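Local coordinates for protein STU0660 (Streptococcus thermophilus, PDB 3ZTH) that belongs to the large Csn2 proteins involved in CRISPR-mediated bacterial immunity, binds magnesium and probably binds DNA, at residues A[298-303]-A[316-321]. Numbering follows the deposited sequence.
Sequences PYLLTK and VILNIL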
ATOM      1  N   PRO A 298     -33.875  18.235 -32.301  1.00 30.62           N
ATOM      2  CA  PRO A 298     -32.948  18.728 -31.276  1.00 29.53           C
ATOM      3  C   PRO A 298     -33.255  20.155 -30.795  1.00 30.53           C
ATOM      4  O   PRO A 298     -32.828  20.557 -29.708  1.00 31.01           O
ATOM      5  CB  PRO A 298     -31.590  18.636 -31.974  1.00 26.56           C
ATOM      6  CG  PRO A 298     -31.781  17.486 -32.905  1.00 28.88           C
ATOM      7  CD  PRO A 298     -33.141  17.750 -33.483  1.00 27.90           C
ATOM      8  N   TYR A 299     -33.997  20.915 -31.596  1.00 30.37           N
ATOM      9  CA  TYR A 299     -34.320  22.292 -31.235  1.00 33.03           C
ATOM     10  C   TYR A 299     -35.731  22.519 -30.710  1.00 32.05           C
ATOM     11  O   TYR A 299     -36.125  23.654 -30.491  1.00 33.16           O
ATOM     12  CB  TYR A 299     -34.090  23.210 -32.436  1.00 36.07           C
ATOM     13  CG  TYR A 299     -32.664  23.206 -32.905  1.00 41.13           C
ATOM     14  CD1 TYR A 299     -31.666  23.844 -32.168  1.00 43.31           C
ATOM     15  CD2 TYR A 299     -32.296  22.518 -34.063  1.00 44.91           C
ATOM     16  CE1 TYR A 299     -30.325  23.792 -32.570  1.00 44.91           C
ATOM     17  CE2 TYR A 299     -30.962  22.458 -34.475  1.00 45.73           C
ATOM     18  CZ  TYR A 299     -29.984  23.095 -33.725  1.00 45.63           C
ATOM     19  OH  TYR A 299     -28.674  23.022 -34.127  1.00 44.54           O
ATOM     20  N   LEU A 300     -36.491  21.452 -30.500  1.00 31.84           N
ATOM     21  CA  LEU A 300     -37.856  21.595 -30.013  1.00 32.87           C
ATOM     22  C   LEU A 300     -37.891  21.960 -28.539  1.00 33.38           C
ATOM     23  O   LEU A 300     -36.938  21.708 -27.811  1.00 35.27           O
ATOM     24  CB  LEU A 300     -38.622  20.291 -30.242  1.00 33.07           C
ATOM     25  CG  LEU A 300     -38.688  19.886 -31.717  1.00 35.15           C
ATOM     26  CD1 LEU A 300     -39.318  18.516 -31.869  1.00 34.60           C
ATOM     27  CD2 LEU A 300     -39.483  20.941 -32.487  1.00 37.85           C
ATOM     28  N   LEU A 301     -38.993  22.561 -28.103  1.00 34.59           N
ATOM     29  CA  LEU A 301     -39.168  22.941 -26.701  1.00 34.70           C
ATOM     30  C   LEU A 301     -38.028  23.827 -26.205  1.00 35.22           C
ATOM     31  O   LEU A 301     -37.581  23.702 -25.068  1.00 34.48           O
ATOM     32  CB  LEU A 301     -39.251  21.684 -25.827  1.00 31.79           C
ATOM     33  CG  LEU A 301     -39.945  20.474 -26.467  1.00 32.27           C
ATOM     34  CD1 LEU A 301     -39.868  19.281 -25.523  1.00 32.19           C
ATOM     35  CD2 LEU A 301     -41.385  20.806 -26.801  1.00 29.17           C
ATOM     36  N   THR A 302     -37.557  24.722 -27.058  1.00 37.18           N
ATOM     37  CA  THR A 302     -36.468  25.603 -26.665  1.00 40.89           C
ATOM     38  C   THR A 302     -36.737  27.046 -27.044  1.00 42.22           C
ATOM     39  O   THR A 302     -36.838  27.369 -28.231  1.00 42.26           O
ATOM     40  CB  THR A 302     -35.122  25.205 -27.334  1.00 40.54           C
ATOM     41  OG1 THR A 302     -34.813  23.838 -27.047  1.00 42.59           O
ATOM     42  CG2 THR A 302     -33.999  26.078 -26.802  1.00 39.05           C
ATOM     43  N   LYS A 303     -36.877  27.910 -26.047  1.00 43.43           N
ATOM     44  CA  LYS A 303     -37.062  29.315 -26.343  1.00 47.69           C
ATOM     45  C   LYS A 303     -35.628  29.728 -26.616  1.00 49.26           C
ATOM     46  O   LYS A 303     -34.787  29.672 -25.723  1.00 48.57           O
ATOM     47  CB  LYS A 303     -37.592  30.090 -25.143  1.00 49.23           C
ATOM     48  CG  LYS A 303     -37.827  31.550 -25.481  1.00 52.77           C
ATOM     49  CD  LYS A 303     -37.965  32.430 -24.251  1.00 57.59           C
ATOM     50  CE  LYS A 303     -38.141  33.890 -24.663  1.00 59.90           C
ATOM     51  NZ  LYS A 303     -38.206  34.813 -23.492  1.00 64.48           N
ATOM     52  N   VAL A 316     -41.051  25.751 -40.700  1.00 28.16           N
ATOM     53  CA  VAL A 316     -42.485  25.546 -40.583  1.00 29.00           C
ATOM     54  C   VAL A 316     -42.770  24.309 -39.733  1.00 29.81           C
ATOM     55  O   VAL A 316     -43.531  24.378 -38.765  1.00 29.01           O
ATOM     56  CB  VAL A 316     -43.128  25.387 -41.985  1.00 28.81           C
ATOM     57  CG1 VAL A 316     -44.600  24.992 -41.865  1.00 25.43           C
ATOM     58  CG2 VAL A 316     -42.999  26.696 -42.737  1.00 29.23           C
ATOM     59  N   ILE A 317     -42.161  23.182 -40.103  1.00 30.69           N
ATOM     60  CA  ILE A 317     -42.342  21.930 -39.375  1.00 30.86           C
ATOM     61  C   ILE A 317     -41.979  22.133 -37.903  1.00 31.33           C
ATOM     62  O   ILE A 317     -42.684  21.670 -37.009  1.00 31.77           O
ATOM     63  CB  ILE A 317     -41.451  20.815 -39.978  1.00 32.71           C
ATOM     64  CG1 ILE A 317     -41.873  20.553 -41.423  1.00 30.37           C
ATOM     65  CG2 ILE A 317     -41.538  19.547 -39.136  1.00 28.14           C
ATOM     66  CD1 ILE A 317     -43.287  20.064 -41.559  1.00 33.00           C
ATOM     67  N   LEU A 318     -40.879  22.836 -37.662  1.00 31.53           N
ATOM     68  CA  LEU A 318     -40.437  23.119 -36.302  1.00 31.73           C
ATOM     69  C   LEU A 318     -41.542  23.827 -35.518  1.00 32.08           C
ATOM     70  O   LEU A 318     -41.873  23.432 -34.394  1.00 31.80           O
ATOM     71  CB  LEU A 318     -39.166  23.982 -36.340  1.00 31.00           C
ATOM     72  CG  LEU A 318     -38.532  24.636 -35.097  1.00 33.12           C
ATOM     73  CD1 LEU A 318     -39.054  24.061 -33.814  1.00 35.11           C
ATOM     74  CD2 LEU A 318     -37.034  24.464 -35.170  1.00 31.25           C
ATOM     75  N   ASN A 319     -42.113  24.865 -36.119  1.00 32.00           N
ATOM     76  CA  ASN A 319     -43.171  25.635 -35.481  1.00 32.51           C
ATOM     77  C   ASN A 319     -44.381  24.781 -35.181  1.00 33.10           C
ATOM     78  O   ASN A 319     -44.948  24.847 -34.085  1.00 36.08           O
ATOM     79  CB  ASN A 319     -43.583  26.810 -36.369  1.00 33.34           C
ATOM     80  CG  ASN A 319     -42.604  27.966 -36.293  1.00 35.04           C
ATOM     81  OD1 ASN A 319     -41.560  27.869 -35.644  1.00 35.58           O
ATOM     82  ND2 ASN A 319     -42.938  29.069 -36.953  1.00 33.44           N
ATOM     83  N   ILE A 320     -44.780  23.977 -36.156  1.00 32.06           N
ATOM     84  CA  ILE A 320     -45.937  23.117 -35.986  1.00 30.65           C
ATOM     85  C   ILE A 320     -45.690  22.091 -34.887  1.00 30.99           C
ATOM     86  O   ILE A 320     -46.534  21.907 -34.002  1.00 31.12           O
ATOM     87  CB  ILE A 320     -46.311  22.415 -37.323  1.00 27.54           C
ATOM     88  CG1 ILE A 320     -46.748  23.469 -38.345  1.00 24.81           C
ATOM     89  CG2 ILE A 320     -47.436  21.433 -37.104  1.00 24.77           C
ATOM     90  CD1 ILE A 320     -47.027  22.928 -39.740  1.00 24.87           C
ATOM     91  N   LEU A 321     -44.526  21.442 -34.923  1.00 31.00           N
ATOM     92  CA  LEU A 321     -44.207  20.440 -33.913  1.00 29.49           C
ATOM     93  C   LEU A 321     -44.249  21.041 -32.525  1.00 30.34           C
ATOM     94  O   LEU A 321     -44.853  20.465 -31.612  1.00 30.42           O
ATOM     95  CB  LEU A 321     -42.838  19.812 -34.175  1.00 27.04           C
ATOM     96  CG  LEU A 321     -42.833  18.779 -35.307  1.00 26.31           C
ATOM     97  CD1 LEU A 321     -41.416  18.306 -35.556  1.00 24.29           C
ATOM     98  CD2 LEU A 321     -43.742  17.604 -34.950  1.00 22.79           C
TER
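Leu-300 packs against Leu-318 and Leu-321, and all three side chains are buried. The contact across the two segments is apolar. One methyl of Leu-300 does most of the work. Leu-300 CD2 meets Leu-318 CD1 at 3.4 Å, which is short for two methyl carbons. Leu-300 CD2 also lies 3.9 Å from Leu-321 CB. Leu-300 and Leu-318 run past each other in opposite directions, while Leu-300 crosses Leu-321 at a slant. Leu-318 has CG anti to its backbone N (chi1 171°), which swings its methyls off the helix toward 298-303. Its chi2 of 15° is nearly eclipsed, so the exact position of this branch, and with it the short contact, is probably less certain. Leu-318 CD2 lies 4.2 Å from Tyr-299 CB. Leu-318 and Leu-321 are three residues apart and present neighbouring side chains of helix 312-324. The family falls in the P-loop NTPase clan, and the contact packs the linker between helices 286-296 and 312-324 onto the second helix. Leu-300 also touches Ile-256 of strand 254-257, which lies next to the outermost strand 261-263 of the mixed sheet. Val-296 and Leu-293 of helix 286-296 pack on Leu-318 and Leu-321 respectively. Gln-26, which binds magnesium with Asp-240, donates a hydrogen bond from NE2 to Pro-298 O, and the Tyr-299 side chain lies about 5 Å from the ion.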